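Local coordinates for aldehyde dehydrogenase (Listeria monocytogenes, PDB 3K9D), which probably oxidises the aldehyde or oxo group of its substrates with NAD or NADP as electron acceptor, as aldehyde dehydrogenases do, at residues Ala44-Gly49 with Val155-Glu160; Tyr350-Glu353 with Glu357-Glu360. All coordinates share one frame; numbering follows the deposited sequence.

In the fold
Read from the N terminus, the chain first passes through helix 33-49, whose last turns supply one side of interaction 1. About a hundred residues later, after helix 121-134 and strand 138-143, helix 148-164 returns to pack against it, closing a long loop. Interaction 2 follows in series, neither nested in nor crossing the first: strand 346-352 turns at once into helix 355-368, and residues 350-353 meet 357-360 within a very short loop. The former contact joins helices beside the mixed sheet, the latter a strand of the seven-stranded parallel sheet to the helix that follows it. The centres of interaction 1 and interaction 2 lie about 46 Å apart, on opposite sides of the chain's centre.

Interaction 1. Residues Ala44-Gly49 with Val155-Glu160; sequences ADAGYG and VRIISE
The methyl group of Ala46 lies against the CG2 branch of Ile157, with Ala46 CB 4.0 Å from Ile157 CG2. The same branch also approaches the backbone of the other helix, reaching to 3.9 Å from Ala46 O. It can do so because CG2 stands opposite the backbone N, while CG1 is turned beside that N (chi1 -75°). A second isoleucine meets the next residue along: Ile158 CG2 rests over the backbone of Gly47, 4.0 Å from Gly47 N and 4.1 Å from Gly47 CA, at a place where the facing residue carries no side chain. This is close helix-helix packing between the end of helix 33-49 and helix 148-164, two helices of the part of the aldehyde dehydrogenase fold built around the mixed sheet. The short segments run at 143° to each other, nearer antiparallel than perpendicular, and their axes come within 8.5 Å. Ala46 and Gly47, both small, are consistent with this close approach, and Ala46 CA and Ile158 CA are only 5.6 Å apart. No hydrogen bond passes between the segments, whose contact is one of van der Waals packing. The CG1-CD1 arm of Ile158 leads away from the contact, and the side chain also packs on Val125 and Thr129 of helix 121-134, while Ala44 of the first helix touches Leu130 of that same helix.

Interaction 2. Residues Tyr350-Glu353 with Glu357-Glu360; sequences YTAE and EACE
The backbone N of Glu353 donates a short hydrogen bond to Glu357 OE2, 2.6 Å long and with an N-H...O angle of 158°. It joins the end of strand 346-352 to the first turn of helix 355-368, at a tight beta-alpha turn on the seven-stranded parallel sheet of an alpha/beta domain in the aldehyde dehydrogenase fold. The donor meets the oxygen from above the carboxylate plane, 36° out of it. Glu357 spans the turn because its chain is extended: CG is opposite the backbone N (chi1 -162°), and the remaining torsions keep it nearly straight, bringing the carboxylate back to the strand end. On the way its CB passes Ala352 CB at 4.0 Å, so the aliphatic part of the glutamate packs on the alanine methyl. That methyl also faces the backbone of Ala358, with Ala352 CB 3.8 Å from Ala358 N, and it meets the methyl of Ala358, which itself packs on Val258 of the adjacent strand. The side chain of Glu353 lies alongside that of Glu357 and points the same way, its bent chain bringing two carboxylates near each other. Arg261, salt-bridged to Glu353 OE1, probably offsets the resulting repulsion. Between the acids, Glu353 OE2 and Glu357 OE2 stand 4.1 Å apart, while Glu353 CG comes to 3.3 Å from that same Glu357 OE2.

Interaction 1. Residues Ala44-Gly49 with Val155-Glu160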
loop_
_atom_site.group_PDB
_atom_site.type_symbol
_atom_site.label_atom_id
_atom_site.label_comp_id
_atom_site.label_asym_id
_atom_site.label_seq_id
_atom_site.Cartn_x
_atom_site.Cartn_y
_atom_site.Cartn_z
ATOM N N ALA A 44 2.036 25.903 -5.706
ATOM C CA ALA A 44 2.990 25.778 -6.796
ATOM C C ALA A 44 3.610 27.129 -7.137
ATOM O O ALA A 44 4.827 27.224 -7.323
ATOM C CB ALA A 44 2.324 25.175 -8.018
ATOM N N ASP A 45 2.796 28.156 -7.195
ATOM C CA ASP A 45 3.269 29.488 -7.471
ATOM C C ASP A 45 4.188 29.989 -6.393
ATOM O O ASP A 45 5.246 30.456 -6.699
ATOM C CB ASP A 45 2.139 30.450 -7.724
ATOM C CG ASP A 45 1.489 30.234 -9.024
ATOM O OD1 ASP A 45 2.019 29.548 -9.858
ATOM O OD2 ASP A 45 0.410 30.756 -9.204
ATOM N N ALA A 46 3.795 29.867 -5.143
ATOM C CA ALA A 46 4.638 30.274 -4.010
ATOM C C ALA A 46 5.969 29.520 -3.932
ATOM O O ALA A 46 7.000 30.125 -3.640
ATOM C CB ALA A 46 3.889 30.148 -2.708
ATOM N N GLY A 47 5.934 28.215 -4.201
ATOM C CA GLY A 47 7.132 27.383 -4.251
ATOM C C GLY A 47 8.099 27.828 -5.339
ATOM O O GLY A 47 9.291 28.021 -5.074
ATOM N N TYR A 48 7.570 27.992 -6.554
ATOM C CA TYR A 48 8.327 28.488 -7.701
ATOM C C TYR A 48 8.929 29.861 -7.449
ATOM O O TYR A 48 10.088 30.069 -7.743
ATOM C CB TYR A 48 7.458 28.502 -8.972
ATOM C CG TYR A 48 8.195 28.927 -10.233
ATOM C CD1 TYR A 48 9.188 28.121 -10.798
ATOM C CD2 TYR A 48 7.888 30.138 -10.863
ATOM C CE1 TYR A 48 9.857 28.515 -11.957
ATOM C CE2 TYR A 48 8.546 30.540 -12.021
ATOM C CZ TYR A 48 9.530 29.725 -12.561
ATOM O OH TYR A 48 10.181 30.129 -13.700
ATOM N N GLY A 49 8.159 30.772 -6.861
ATOM C CA GLY A 49 8.618 32.147 -6.628
ATOM C C GLY A 49 9.747 32.216 -5.618
ATOM O O GLY A 49 10.637 33.043 -5.742
ATOM N N VAL A 155 7.695 25.604 4.479
ATOM C CA VAL A 155 6.370 25.361 5.024
ATOM C C VAL A 155 5.638 26.676 5.274
ATOM O O VAL A 155 4.494 26.825 4.852
ATOM C CB VAL A 155 6.412 24.470 6.302
ATOM C CG1 VAL A 155 5.050 24.484 7.034
ATOM C CG2 VAL A 155 6.808 23.058 5.933
ATOM N N ARG A 156 6.307 27.634 5.915
ATOM C CA ARG A 156 5.726 28.960 6.162
ATOM C C ARG A 156 5.232 29.634 4.873
ATOM O O ARG A 156 4.105 30.151 4.830
ATOM C CB ARG A 156 6.738 29.867 6.867
ATOM C CG ARG A 156 6.109 31.126 7.497
ATOM C CD ARG A 156 7.143 32.183 7.821
ATOM N NE ARG A 156 7.814 32.703 6.623
ATOM C CZ ARG A 156 7.376 33.713 5.877
ATOM N NH1 ARG A 156 6.246 34.346 6.192
ATOM N NH2 ARG A 156 8.072 34.102 4.813
ATOM N N ILE A 157 6.069 29.599 3.833
ATOM C CA ILE A 157 5.783 30.255 2.545
ATOM C C ILE A 157 4.601 29.636 1.788
ATOM O O ILE A 157 3.691 30.351 1.375
ATOM C CB ILE A 157 7.049 30.335 1.633
ATOM C CG1 ILE A 157 7.999 31.429 2.140
ATOM C CG2 ILE A 157 6.683 30.606 0.167
ATOM C CD1 ILE A 157 9.360 31.434 1.453
ATOM N N ILE A 158 4.602 28.318 1.612
ATOM C CA ILE A 158 3.556 27.683 0.796
ATOM C C ILE A 158 2.208 27.601 1.533
ATOM O O ILE A 158 1.155 27.549 0.899
ATOM C CB ILE A 158 4.017 26.314 0.194
ATOM C CG1 ILE A 158 4.167 25.256 1.282
ATOM C CG2 ILE A 158 5.326 26.498 -0.640
ATOM C CD1 ILE A 158 4.742 23.938 0.785
ATOM N N SER A 159 2.283 27.637 2.869
ATOM C CA SER A 159 1.151 27.576 3.785
ATOM C C SER A 159 0.340 28.863 3.698
ATOM O O SER A 159 -0.875 28.828 3.585
ATOM C CB SER A 159 1.661 27.407 5.219
ATOM O OG SER A 159 0.770 26.653 6.016
ATOM N N GLU A 160 1.034 29.997 3.751
ATOM C CA GLU A 160 0.410 31.297 3.641
ATOM C C GLU A 160 -0.280 31.513 2.293
ATOM O O GLU A 160 -1.361 32.090 2.257
ATOM C CB GLU A 160 1.422 32.408 3.929
ATOM C CG GLU A 160 1.775 32.548 5.406
ATOM C CD GLU A 160 2.955 33.489 5.655
ATOM O OE1 GLU A 160 3.510 33.443 6.776
ATOM O OE2 GLU A 160 3.327 34.267 4.740
#

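Interaction 2. Residues Tyr350-Glu353 with Glu357-Glu360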
loop_
_atom_site.group_PDB
_atom_site.type_symbol
_atom_site.label_atom_id
_atom_site.label_comp_id
_atom_site.label_asym_id
_atom_site.label_seq_id
_atom_site.Cartn_x
_atom_site.Cartn_y
_atom_site.Cartn_z
ATOM N N TYR A 350 33.056 -0.993 -13.385
ATOM C CA TYR A 350 33.198 -2.445 -13.586
ATOM C C TYR A 350 33.352 -2.797 -15.059
ATOM O O TYR A 350 32.753 -2.156 -15.930
ATOM C CB TYR A 350 31.968 -3.198 -13.088
ATOM C CG TYR A 350 31.680 -3.161 -11.604
ATOM C CD1 TYR A 350 32.179 -4.152 -10.751
ATOM C CD2 TYR A 350 30.863 -2.170 -11.061
ATOM C CE1 TYR A 350 31.877 -4.149 -9.389
ATOM C CE2 TYR A 350 30.583 -2.136 -9.688
ATOM C CZ TYR A 350 31.081 -3.134 -8.864
ATOM O OH TYR A 350 30.792 -3.121 -7.519
ATOM N N THR A 351 34.112 -3.852 -15.320
ATOM C CA THR A 351 34.260 -4.408 -16.663
ATOM C C THR A 351 33.725 -5.847 -16.716
ATOM O O THR A 351 34.124 -6.709 -15.930
ATOM C CB THR A 351 35.721 -4.356 -17.138
ATOM O OG1 THR A 351 36.242 -3.030 -16.934
ATOM C CG2 THR A 351 35.831 -4.730 -18.627
ATOM N N ALA A 352 32.787 -6.061 -17.630
ATOM C CA ALA A 352 32.181 -7.363 -17.923
ATOM C C ALA A 352 32.537 -7.729 -19.363
ATOM O O ALA A 352 33.006 -6.864 -20.106
ATOM C CB ALA A 352 30.679 -7.266 -17.756
ATOM N N GLU A 353 32.331 -8.987 -19.767
ATOM C CA GLU A 353 32.692 -9.405 -21.124
ATOM C C GLU A 353 31.525 -9.240 -22.091
ATOM O O GLU A 353 31.716 -8.812 -23.225
ATOM C CB GLU A 353 33.233 -10.845 -21.192
ATOM C CG GLU A 353 34.324 -11.229 -20.189
ATOM C CD GLU A 353 35.432 -10.204 -20.066
ATOM O OE1 GLU A 353 36.016 -9.821 -21.104
ATOM O OE2 GLU A 353 35.721 -9.792 -18.918
ATOM N N GLU A 357 26.765 -10.948 -18.845
ATOM C CA GLU A 357 27.593 -10.809 -17.638
ATOM C C GLU A 357 27.302 -9.494 -16.925
ATOM O O GLU A 357 27.269 -9.441 -15.704
ATOM C CB GLU A 357 29.084 -10.930 -17.963
ATOM C CG GLU A 357 29.927 -11.237 -16.714
ATOM C CD GLU A 357 31.422 -11.069 -16.919
ATOM O OE1 GLU A 357 32.164 -11.163 -15.923
ATOM O OE2 GLU A 357 31.861 -10.849 -18.059
ATOM N N ALA A 358 27.048 -8.454 -17.713
ATOM C CA ALA A 358 26.701 -7.139 -17.216
ATOM C C ALA A 358 25.375 -7.162 -16.432
ATOM O O ALA A 358 25.260 -6.547 -15.363
ATOM C CB ALA A 358 26.621 -6.188 -18.358
ATOM N N CYS A 359 24.396 -7.875 -16.991
ATOM C CA CYS A 359 23.134 -8.198 -16.328
ATOM C C CYS A 359 23.338 -8.924 -14.984
ATOM O O CYS A 359 22.808 -8.485 -13.972
ATOM C CB CYS A 359 22.275 -9.045 -17.265
ATOM S SG CYS A 359 20.971 -10.033 -16.480
ATOM N N GLU A 360 24.101 -10.021 -14.997
ATOM C CA GLU A 360 24.363 -10.843 -13.815
ATOM C C GLU A 360 25.077 -10.050 -12.737
ATOM O O GLU A 360 24.761 -10.158 -11.536
ATOM C CB GLU A 360 25.218 -12.069 -14.192
ATOM C CG GLU A 360 24.487 -13.132 -15.038
ATOM C CD GLU A 360 23.387 -13.864 -14.276
ATOM O OE1 GLU A 360 23.562 -14.163 -13.072
ATOM O OE2 GLU A 360 22.339 -14.149 -14.888
#